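Local atomic coordinates of capsular polysaccharide biosynthesis protein (PDB entry 4BQN), a protein that binds coenzyme A and probably acts as an acetyltransferase in the biosynthesis of the capsular polysaccharide of Burkholderia pseudomallei. Residues 123-126 / 127-131; 22-26 / 27-31; 66-69 / 70-74; 180-183 / 184-188; 55-58 / 59-62. The protein carries 1 engineered substitution. All coordinates share one frame; numbering follows the deposited sequence.

Interaction 1 (123-126 / 127-131); sequences ALIA and GAVVM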
# COMPACT_ATOMS: atom_id res chain seq x y z
N ALA A 123 5.45 4.59 -13.86
CA ALA A 123 4.92 3.92 -15.03
C ALA A 123 4.62 4.86 -16.18
O ALA A 123 4.66 4.43 -17.33
CB ALA A 123 3.67 3.13 -14.66
N LEU A 124 4.32 6.13 -15.91
CA LEU A 124 4.12 7.04 -17.03
C LEU A 124 5.43 7.24 -17.78
O LEU A 124 5.44 7.32 -18.99
CB LEU A 124 3.52 8.37 -16.57
CG LEU A 124 3.02 9.25 -17.73
CD1 LEU A 124 1.91 8.58 -18.52
CD2 LEU A 124 2.55 10.58 -17.19
N ILE A 125 6.54 7.31 -17.04
CA ILE A 125 7.87 7.34 -17.67
C ILE A 125 8.09 6.10 -18.54
O ILE A 125 8.61 6.22 -19.64
CB ILE A 125 8.98 7.57 -16.63
CG1 ILE A 125 8.90 9.03 -16.19
CG2 ILE A 125 10.36 7.25 -17.19
CD1 ILE A 125 9.91 9.46 -15.15
N ALA A 126 7.70 4.92 -18.05
CA ALA A 126 7.78 3.73 -18.90
C ALA A 126 7.05 3.92 -20.24
O ALA A 126 7.58 3.58 -21.29
CB ALA A 126 7.26 2.49 -18.17
N GLY A 127 5.84 4.49 -20.19
CA GLY A 127 5.10 4.79 -21.42
C GLY A 127 5.82 5.78 -22.32
O GLY A 127 5.84 5.62 -23.54
N ALA A 128 6.41 6.80 -21.72
CA ALA A 128 7.20 7.78 -22.47
C ALA A 128 8.41 7.13 -23.15
O ALA A 128 8.70 7.43 -24.31
CB ALA A 128 7.63 8.91 -21.55
N VAL A 129 9.10 6.24 -22.43
CA VAL A 129 10.24 5.50 -23.01
C VAL A 129 9.80 4.70 -24.23
O VAL A 129 10.46 4.72 -25.28
CB VAL A 129 10.89 4.59 -21.94
CG1 VAL A 129 11.87 3.59 -22.57
CG2 VAL A 129 11.61 5.43 -20.90
N VAL A 130 8.67 4.01 -24.12
CA VAL A 130 8.12 3.25 -25.24
C VAL A 130 7.80 4.15 -26.44
O VAL A 130 8.04 3.75 -27.58
CB VAL A 130 6.89 2.41 -24.82
CG1 VAL A 130 6.21 1.78 -26.03
CG2 VAL A 130 7.30 1.34 -23.83
N MET A 131 7.30 5.36 -26.17
CA MET A 131 6.87 6.37 -27.14
C MET A 131 8.06 7.16 -27.73
O MET A 131 7.85 8.09 -28.53
CB MET A 131 5.93 7.35 -26.41
CG MET A 131 4.97 8.16 -27.26
SD MET A 131 3.93 9.25 -26.25
CE MET A 131 2.97 10.08 -27.52
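Ile125 and Val129 sit one helical turn apart and meet through their branch methyls, Ile125 CG2 lying 4.3 Å from Val129 CG2. The same Val129 methyl rests 3.3 Å from Ile125 O. It gets there because CG1 takes the position trans to the backbone N (chi1 167°), which turns CG2 back beside its own N-H and over the preceding turn. Val130 repeats the arrangement, its CG2 3.4 Å from Ala126 O. Beneath these methyls runs the alpha-helical i to i+4 ladder: Gly127 N to Ala123 O, Ala128 N to Leu124 O, Val129 N to Ile125 O at 2.8 Å, and Val130 N to Ala126 O at 3.1 Å. All four N-H groups point nearly straight at their acceptors. One step further out, Asp122 OD1 accepts from Ile125 N and so takes up an amide of the first turn. Helix 123-130 is wrapped by others on several sides: Ile125 and Val129 pack on Phe277 of helix 269-281, Ala126 on Val288 and Phe291 of helix 285-296, Leu124 on Val302 and Leu306 of helix 300-310, and Leu124, Ile125 and Ala128 on Tyr138 of helix 135-140.

Interaction 2 (22-26 / 27-31); sequences MLNSC and PTFAR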
# COMPACT_ATOMS: atom_id res chain seq x y z
N MET A 22 1.27 -0.50 15.82
CA MET A 22 0.30 0.52 16.19
C MET A 22 -0.62 0.03 17.31
O MET A 22 -0.80 0.73 18.29
CB MET A 22 -0.49 0.94 14.95
CG MET A 22 -1.37 2.17 15.15
SD MET A 22 -0.44 3.64 15.60
CE MET A 22 0.23 4.14 14.02
N LEU A 23 -1.17 -1.17 17.16
CA LEU A 23 -2.04 -1.74 18.20
C LEU A 23 -1.35 -1.85 19.55
O LEU A 23 -1.93 -1.48 20.59
CB LEU A 23 -2.59 -3.10 17.78
CG LEU A 23 -3.67 -3.04 16.69
CD1 LEU A 23 -3.86 -4.43 16.10
CD2 LEU A 23 -4.99 -2.48 17.23
N ASN A 24 -0.09 -2.30 19.55
CA ASN A 24 0.67 -2.45 20.79
C ASN A 24 0.89 -1.12 21.50
O ASN A 24 1.14 -1.10 22.70
CB ASN A 24 2.02 -3.11 20.50
CG ASN A 24 1.90 -4.60 20.25
OD1 ASN A 24 0.83 -5.20 20.42
ND2 ASN A 24 3.01 -5.21 19.84
N SER A 25 0.80 -0.01 20.76
CA SER A 25 0.98 1.33 21.34
C SER A 25 -0.26 1.88 22.04
O SER A 25 -0.19 2.94 22.66
CB SER A 25 1.49 2.32 20.27
OG SER A 25 0.43 2.87 19.51
N CYS A 26 -1.38 1.17 21.96
CA CYS A 26 -2.60 1.53 22.68
C CYS A 26 -2.62 0.80 24.02
O CYS A 26 -2.66 -0.43 24.05
CB CYS A 26 -3.83 1.13 21.86
SG CYS A 26 -5.38 1.37 22.77
N PRO A 27 -2.57 1.56 25.14
CA PRO A 27 -2.45 0.92 26.46
C PRO A 27 -3.58 -0.06 26.77
O PRO A 27 -3.35 -1.10 27.39
CB PRO A 27 -2.43 2.10 27.45
CG PRO A 27 -1.94 3.25 26.65
CD PRO A 27 -2.45 3.03 25.25
N THR A 28 -4.80 0.25 26.33
CA THR A 28 -5.94 -0.62 26.62
C THR A 28 -5.82 -1.94 25.84
O THR A 28 -6.08 -3.02 26.39
CB THR A 28 -7.27 0.11 26.35
OG1 THR A 28 -7.34 1.26 27.20
CG2 THR A 28 -8.46 -0.78 26.64
N PHE A 29 -5.38 -1.86 24.59
CA PHE A 29 -5.14 -3.06 23.80
C PHE A 29 -4.00 -3.88 24.41
O PHE A 29 -4.11 -5.10 24.59
CB PHE A 29 -4.81 -2.71 22.34
CG PHE A 29 -4.60 -3.91 21.47
CD1 PHE A 29 -5.67 -4.53 20.82
CD2 PHE A 29 -3.33 -4.43 21.31
CE1 PHE A 29 -5.46 -5.64 20.03
CE2 PHE A 29 -3.11 -5.54 20.52
CZ PHE A 29 -4.18 -6.15 19.88
N ALA A 30 -2.89 -3.20 24.73
CA ALA A 30 -1.70 -3.87 25.26
C ALA A 30 -1.92 -4.52 26.63
O ALA A 30 -1.22 -5.46 26.99
CB ALA A 30 -0.51 -2.92 25.29
N ARG A 31 -2.91 -4.02 27.37
CA ARG A 31 -3.31 -4.63 28.65
C ARG A 31 -3.83 -6.06 28.43
O ARG A 31 -3.62 -6.94 29.27
CB ARG A 31 -4.39 -3.75 29.32
CG ARG A 31 -4.98 -4.29 30.62
CD ARG A 31 -6.28 -3.56 30.96
NE ARG A 31 -7.33 -3.85 29.99
CZ ARG A 31 -8.38 -3.08 29.73
NH1 ARG A 31 -8.55 -1.94 30.40
NH2 ARG A 31 -9.26 -3.44 28.81
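A short turn joins helix 15-24 to helix 27-32, and the aromatic ring of Phe29 folds back across it onto Leu23. Leu23 CB lies over one face of the ring, 3.9 Å from its centroid and 19° off the normal, a CH-pi contact displaced toward the rim on the CE2 side. The ring reaches this place because Phe29 CG stands trans to its backbone N (chi1 -178°), which directs the side chain back at the end of the first helix. Phe29 CD2 then comes within 3.3 Å of Leu23 O, while Asn24 OD1 is at the ring edge, near its plane and 4.0 Å from Phe29 CE2. That amide oxygen has its hydrogen bond with Tyr8 OH.

Cys26 is the N-cap of the second helix. Its SG accepts a weak capping bond, close to straight, from Phe29 N at 3.7 Å, and its carbonyl opens the helical ladder by accepting from Ala30 N at 2.9 Å. Pro27 follows in the first turn, where the lack of an amide hydrogen costs no helical bond. On the other side of the corner, Met22 O takes two donors from one residue, Ser25 N and Ser25 OG, the hydroxyl approaching in the carbonyl plane on a lone pair at 2.8 Å. Further out, Phe29 stacks with Trp33 and meets Tyr8 edge-to-face, while Cys26 packs on Met215 of helix 204-217.

Interaction 3 (66-69 / 70-74); sequences QPVS and EGYRG. With COA (coenzyme A), chain C.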
# COMPACT_ATOMS: atom_id res chain seq x y z
N GLN A 66 -4.27 -10.07 6.56
CA GLN A 66 -4.73 -9.53 5.29
C GLN A 66 -4.88 -10.66 4.29
O GLN A 66 -4.14 -11.65 4.36
CB GLN A 66 -3.73 -8.50 4.77
CG GLN A 66 -3.59 -7.32 5.72
CD GLN A 66 -2.67 -6.24 5.22
OE1 GLN A 66 -1.51 -6.51 4.90
NE2 GLN A 66 -3.17 -5.01 5.15
N PRO A 67 -5.83 -10.54 3.36
CA PRO A 67 -5.97 -11.58 2.34
C PRO A 67 -4.69 -11.80 1.51
O PRO A 67 -4.08 -10.84 1.05
CB PRO A 67 -7.09 -11.03 1.45
CG PRO A 67 -7.94 -10.23 2.39
CD PRO A 67 -6.90 -9.53 3.25
N VAL A 68 -4.29 -13.06 1.35
CA VAL A 68 -3.13 -13.41 0.53
C VAL A 68 -3.49 -14.66 -0.26
O VAL A 68 -3.76 -15.71 0.32
CB VAL A 68 -1.85 -13.69 1.36
CG1 VAL A 68 -0.68 -14.06 0.44
CG2 VAL A 68 -1.47 -12.50 2.23
N SER A 69 -3.46 -14.55 -1.58
CA SER A 69 -3.85 -15.63 -2.47
C SER A 69 -2.86 -16.79 -2.43
O SER A 69 -1.68 -16.61 -2.10
CB SER A 69 -3.95 -15.14 -3.92
OG SER A 69 -2.66 -14.88 -4.44
N GLU A 70 -3.33 -17.96 -2.84
CA GLU A 70 -2.45 -19.12 -3.03
C GLU A 70 -1.47 -18.90 -4.18
O GLU A 70 -0.33 -19.38 -4.13
CB GLU A 70 -3.27 -20.40 -3.26
CG GLU A 70 -2.43 -21.60 -3.67
CD GLU A 70 -3.11 -22.93 -3.45
OE1 GLU A 70 -3.93 -23.06 -2.51
OE2 GLU A 70 -2.81 -23.87 -4.22
N GLY A 71 -1.89 -18.15 -5.19
CA GLY A 71 -1.05 -17.91 -6.37
C GLY A 71 0.16 -17.03 -6.11
O GLY A 71 1.11 -17.05 -6.91
N TYR A 72 0.15 -16.27 -5.02
CA TYR A 72 1.25 -15.36 -4.71
C TYR A 72 2.59 -16.09 -4.55
O TYR A 72 3.54 -15.85 -5.31
CB TYR A 72 0.92 -14.53 -3.46
CG TYR A 72 2.05 -13.66 -2.97
CD1 TYR A 72 2.68 -12.73 -3.82
CD2 TYR A 72 2.51 -13.77 -1.66
CE1 TYR A 72 3.72 -11.94 -3.37
CE2 TYR A 72 3.55 -12.98 -1.20
CZ TYR A 72 4.15 -12.07 -2.06
OH TYR A 72 5.16 -11.28 -1.62
N ARG A 73 2.66 -17.00 -3.58
CA ARG A 73 3.90 -17.74 -3.32
C ARG A 73 3.66 -19.23 -3.06
O ARG A 73 4.60 -19.98 -2.80
CB ARG A 73 4.67 -17.15 -2.12
CG ARG A 73 5.39 -15.86 -2.44
CD ARG A 73 6.14 -15.33 -1.23
NE ARG A 73 7.25 -16.22 -0.88
CZ ARG A 73 7.84 -16.28 0.31
NH1 ARG A 73 7.45 -15.51 1.31
NH2 ARG A 73 8.86 -17.13 0.51
N GLY A 74 2.39 -19.64 -3.11
CA GLY A 74 2.02 -21.02 -2.80
C GLY A 74 1.04 -21.10 -1.65
O GLY A 74 0.88 -20.15 -0.87
N1A COA C . -5.77 -1.32 -6.62
C2A COA C . -4.92 -1.69 -7.61
N3A COA C . -4.04 -2.69 -7.46
C4A COA C . -4.01 -3.39 -6.30
C5A COA C . -4.90 -3.05 -5.20
C6A COA C . -5.82 -1.94 -5.42
N6A COA C . -6.66 -1.56 -4.44
N7A COA C . -4.66 -3.89 -4.18
C8A COA C . -3.68 -4.73 -4.60
N9A COA C . -3.28 -4.41 -5.85
C1B COA C . -2.29 -5.09 -6.69
C2B COA C . -1.10 -5.68 -5.96
O2B COA C . -0.07 -4.70 -5.79
C3B COA C . -0.72 -6.80 -6.92
O3B COA C . -0.04 -6.18 -8.03
P3B COA C . 0.77 -7.03 -9.13
O7A COA C . 1.44 -5.97 -9.96
O8A COA C . 1.73 -7.86 -8.33
O9A COA C . -0.26 -7.85 -9.88
C4B COA C . -2.08 -7.30 -7.41
O4B COA C . -2.99 -6.22 -7.23
C5B COA C . -2.59 -8.54 -6.67
O5B COA C . -2.62 -8.22 -5.28
P1A COA C . -3.86 -8.57 -4.35
O1A COA C . -3.57 -7.94 -3.02
O2A COA C . -5.15 -8.22 -5.03
O3A COA C . -3.87 -10.16 -4.21
P2A COA C . -2.83 -11.28 -3.69
O4A COA C . -2.46 -12.13 -4.88
O5A COA C . -3.52 -11.95 -2.54
O6A COA C . -1.53 -10.51 -3.20
CBP COA C . -0.01 -9.16 -1.92
CCP COA C . -1.34 -9.92 -1.90
CDP COA C . 0.24 -8.50 -0.57
CEP COA C . 1.10 -10.17 -2.14
CAP COA C . -0.09 -8.12 -3.07
OAP COA C . -1.00 -7.08 -2.72
C9P COA C . 1.21 -7.47 -3.52
O9P COA C . 1.93 -8.03 -4.33
N8P COA C . 1.51 -6.25 -3.05
C7P COA C . 2.70 -5.52 -3.48
C6P COA C . 4.01 -6.02 -2.88
C5P COA C . 3.93 -5.87 -1.39
O5P COA C . 3.51 -6.77 -0.68
N4P COA C . 4.35 -4.71 -0.92
C3P COA C . 4.33 -4.42 0.49
C2P COA C . 3.51 -3.17 0.74
S1P COA C . 3.02 -3.18 2.42
O HOH W 1 0.85 -17.44 -1.43
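One methyl of coenzyme A, CEP of the pantothenate gem-dimethyl group, sits over the centre of the Tyr72 ring, 3.3 Å above its plane, while Arg73 CG lies against the opposite face toward the rim. The phenol ring is thus held between ligand and protein. Val68 CG1 adds a hydrocarbon contact, 3.8 Å from Tyr72 CD2.

Ser69 grips the neighbouring phosphate twice: its backbone N-H donates to O5A at 2.8 Å, and its hydroxyl OG donates to O4A, also at 2.8 Å. The hydroxyl is held between the backbone N and carbonyl carbon (chi1 72°), which places it near the following amides as well as the phosphate. There Ser69 serves as N-cap of the short, weakly bonded helix 70-73, OG accepting a weak, bent bond from Tyr72 N at 3.2 Å. This phosphate-binding turn follows the parallel strand 62-65, and the helix start beside it probably adds a favourable field for the anion.

A water ties up the far end of the turn, donating to Ser69 O and Gly74 O and accepting from Arg73 N at 2.8 Å. Gly74 leaves the helix with positive phi. Asn172 touches Ser69 and hydrogen-bonds the coenzyme, as do Arg167, Arg294 and Tyr97, while the guanidinium of Arg73 turns away to the carbonyls of Cys41 and Ala44.

Interaction 4 (180-183 / 184-188); sequences ISVT and DFILA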
# COMPACT_ATOMS: atom_id res chain seq x y z
N ILE A 180 -12.57 -5.96 8.23
CA ILE A 180 -12.19 -4.65 8.77
C ILE A 180 -11.62 -3.81 7.63
O ILE A 180 -10.60 -4.18 7.06
CB ILE A 180 -11.16 -4.80 9.90
CG1 ILE A 180 -11.73 -5.62 11.08
CG2 ILE A 180 -10.70 -3.44 10.40
CD1 ILE A 180 -10.68 -6.35 11.89
N SER A 181 -12.28 -2.69 7.31
CA SER A 181 -11.87 -1.81 6.20
C SER A 181 -12.04 -0.33 6.53
O SER A 181 -12.77 0.04 7.45
CB SER A 181 -12.68 -2.12 4.95
OG SER A 181 -12.49 -3.45 4.50
N VAL A 182 -11.37 0.51 5.74
CA VAL A 182 -11.41 1.96 5.91
C VAL A 182 -11.67 2.68 4.58
O VAL A 182 -11.27 3.83 4.41
CB VAL A 182 -10.12 2.52 6.56
CG1 VAL A 182 -10.08 2.19 8.04
CG2 VAL A 182 -8.87 2.00 5.86
N THR A 183 -12.39 2.04 3.67
CA THR A 183 -12.62 2.59 2.33
C THR A 183 -13.31 3.97 2.36
O THR A 183 -12.86 4.90 1.67
CB THR A 183 -13.44 1.61 1.47
OG1 THR A 183 -12.78 0.34 1.48
CG2 THR A 183 -13.56 2.13 0.03
N ASP A 184 -14.39 4.10 3.14
CA ASP A 184 -15.13 5.37 3.17
C ASP A 184 -14.27 6.47 3.77
O ASP A 184 -14.29 7.61 3.31
CB ASP A 184 -16.43 5.21 3.98
CG ASP A 184 -17.38 4.18 3.38
OD1 ASP A 184 -17.45 4.07 2.13
OD2 ASP A 184 -18.06 3.48 4.16
N PHE A 185 -13.49 6.12 4.79
CA PHE A 185 -12.56 7.05 5.40
C PHE A 185 -11.53 7.56 4.39
O PHE A 185 -11.27 8.76 4.31
CB PHE A 185 -11.85 6.38 6.59
CG PHE A 185 -10.85 7.27 7.27
CD1 PHE A 185 -11.26 8.23 8.18
CD2 PHE A 185 -9.49 7.18 6.94
CE1 PHE A 185 -10.34 9.06 8.80
CE2 PHE A 185 -8.57 8.02 7.54
CZ PHE A 185 -9.00 8.96 8.47
N ILE A 186 -10.95 6.65 3.62
CA ILE A 186 -9.94 7.07 2.65
C ILE A 186 -10.52 8.07 1.64
O ILE A 186 -9.96 9.14 1.43
CB ILE A 186 -9.28 5.87 1.93
CG1 ILE A 186 -8.48 5.02 2.93
CG2 ILE A 186 -8.38 6.37 0.80
CD1 ILE A 186 -8.06 3.66 2.41
N LEU A 187 -11.65 7.72 1.02
CA LEU A 187 -12.19 8.60 -0.00
C LEU A 187 -12.54 9.95 0.59
O LEU A 187 -12.28 10.99 -0.03
CB LEU A 187 -13.41 7.97 -0.67
CG LEU A 187 -14.09 8.83 -1.75
CD1 LEU A 187 -13.16 9.08 -2.94
CD2 LEU A 187 -15.42 8.23 -2.19
N ALA A 188 -13.14 9.95 1.78
CA ALA A 188 -13.62 11.19 2.37
C ALA A 188 -12.50 12.10 2.84
O ALA A 188 -12.67 13.31 2.89
CB ALA A 188 -14.59 10.89 3.51
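Val182, the N-cap residue of helix 183-189, meets Ile186 one turn on: Val182 CG2 is 3.9 Å from Ile186 CD1, the two side chains lying at a slant to each other. Its CB is also 4.2 Å from Phe185 CB, so the valine is flanked by two residues of the first turn. The carbonyl of Val182 accepts from Ile186 N at 2.9 Å in a bond close to the line of the C=O. Ile186 CG1, set trans to its carbonyl carbon (chi1 -65°), turns back toward the start of the helix and comes 3.4 Å from the same Val182 O, so this oxygen receives an N-H while hydrocarbon packs beside it.

Thr183 carries the ladder one step on, its O accepting from Leu187 N at 3.1 Å with the N-H almost straight, at 172°. Its hydroxyl belongs to another partner, since OG1 is hydrogen-bonded to Gln96 NE2. The other end of that amide, Gln96 OE1, accepts from Val182 N. One glutamine thus holds two consecutive residues at the helix start, while Thr183 and Leu187 pack on helix 153-167 and Val182 and Phe185 on Arg213 of helix 204-217.

Val182 has no polar side-chain atom to cap with; Gln96 instead fixes the approach to the helix, and an apolar Val182-Ile186 patch lies beside the first carbonyl.

Interaction 5 (55-58 / 59-62); sequences ETIP and KLDL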
# COMPACT_ATOMS: atom_id res chain seq x y z
N GLU A 55 3.27 -24.15 15.25
CA GLU A 55 3.57 -23.73 16.63
C GLU A 55 2.97 -22.38 17.03
O GLU A 55 2.75 -22.12 18.20
CB GLU A 55 5.09 -23.67 16.84
CG GLU A 55 5.80 -25.01 16.73
CD GLU A 55 7.31 -24.92 16.91
OE1 GLU A 55 7.80 -23.87 17.39
OE2 GLU A 55 8.01 -25.89 16.56
N THR A 56 2.72 -21.51 16.06
CA THR A 56 2.21 -20.18 16.37
C THR A 56 0.70 -20.15 16.29
O THR A 56 0.02 -19.90 17.29
CB THR A 56 2.81 -19.11 15.44
OG1 THR A 56 4.23 -19.11 15.56
CG2 THR A 56 2.26 -17.73 15.76
N ILE A 57 0.18 -20.39 15.09
CA ILE A 57 -1.24 -20.23 14.83
C ILE A 57 -2.15 -21.10 15.72
O ILE A 57 -3.15 -20.61 16.23
CB ILE A 57 -1.55 -20.36 13.32
CG1 ILE A 57 -0.89 -19.19 12.58
CG2 ILE A 57 -3.05 -20.39 13.05
CD1 ILE A 57 -0.82 -19.37 11.07
N PRO A 58 -1.78 -22.38 15.96
CA PRO A 58 -2.65 -23.19 16.82
C PRO A 58 -2.74 -22.70 18.28
O PRO A 58 -3.60 -23.17 19.04
CB PRO A 58 -2.01 -24.58 16.76
CG PRO A 58 -1.31 -24.59 15.44
CD PRO A 58 -0.75 -23.21 15.31
N LYS A 59 -1.86 -21.78 18.67
CA LYS A 59 -1.88 -21.21 20.02
C LYS A 59 -2.50 -19.81 20.11
O LYS A 59 -2.55 -19.22 21.19
CB LYS A 59 -0.47 -21.20 20.62
CG LYS A 59 0.20 -22.56 20.72
CD LYS A 59 1.61 -22.43 21.27
CE LYS A 59 2.44 -23.67 20.98
NZ LYS A 59 3.89 -23.34 20.84
N LEU A 60 -2.98 -19.27 18.99
CA LEU A 60 -3.51 -17.90 19.00
C LEU A 60 -4.97 -17.81 19.44
O LEU A 60 -5.80 -18.65 19.07
CB LEU A 60 -3.37 -17.26 17.62
CG LEU A 60 -1.95 -17.07 17.08
CD1 LEU A 60 -2.07 -16.51 15.67
CD2 LEU A 60 -1.12 -16.18 17.99
N ASP A 61 -5.27 -16.78 20.23
CA ASP A 61 -6.64 -16.36 20.47
C ASP A 61 -7.17 -15.53 19.30
O ASP A 61 -8.37 -15.59 18.99
CB ASP A 61 -6.73 -15.56 21.77
CG ASP A 61 -6.34 -16.38 22.96
OD1 ASP A 61 -7.15 -17.23 23.37
OD2 ASP A 61 -5.23 -16.19 23.48
N LEU A 62 -6.28 -14.77 18.67
CA LEU A 62 -6.66 -13.85 17.60
C LEU A 62 -5.64 -13.88 16.48
O LEU A 62 -4.44 -13.77 16.74
CB LEU A 62 -6.78 -12.43 18.15
CG LEU A 62 -6.97 -11.28 17.15
CD1 LEU A 62 -8.28 -11.39 16.39
CD2 LEU A 62 -6.85 -9.93 17.85
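Lys59 leaves its backbone with CG trans to the carbonyl carbon (chi1 -58°) and then runs extended, an arrangement that lays the whole chain back along the helix end toward Glu55. The aliphatic part passes close over Glu55 O, with Lys59 CD at 3.3 Å and CE at 3.2 Å from it, and the ammonium finishes with a weak hydrogen bond from NZ to that oxygen at 3.1 Å. The Glu55 carboxylate stays apart, OE1 lying 5.2 Å from Lys59 NZ, too far for a salt bridge, though the opposite charges probably still attract weakly.

Leu60 turns inward with the same first torsion, which sets CG 3.5 Å from Thr56 O and CD1 4.3 Å from Ile57 CG1. The backbone below tightens from helix into a 3-10 turn: Lys59 N donates to Thr56 O at 3.0 Å and Leu60 N to Ile57 O at 3.1 Å, both i to i+3. These donors stand well above the carbonyl planes, the second by 60°, as the tight turn requires.

Thr56 OG1 pairs with His52 ND1 inside helix 46-56, while Ile57 and Leu60 both pack on Met86. Beyond the turn Asp61 bonds to Lys7 and the chain enters strand 62-65 of the parallel sheet.

Chemically, the tightening spends Lys59 N on Thr56 O, and it is the ammonium of the same lysine that supplies a weak bond to Glu55 O, where its charge would probably suit the partial negative charge of the helix end.

Overall arrangement
Interaction 3 is the one that touches coenzyme A; interactions 1 and 4 lie within about 10 Å of the coenzyme, while 2 and 5 are away from the pocket. Interaction 5 leads straight into interaction 3 along the chain, through strand 62-65, their centres about 20 Å apart. Interaction 4 approaches the pocket from another helix, with the Thr183 side chain about 9 Å from the coenzyme and about 8 Å from that of Arg167. Interaction 1 is in a separate helical cluster, the Ala123 side chain about 10 Å from the ligand and about 9 Å from that of Arg294. Interactions 2 and 5 are neighbours beside the parallel sheet, nearest atoms about 5 Å apart, and lie across the chain's centre from interaction 1, about 45 and 47 Å away between centres.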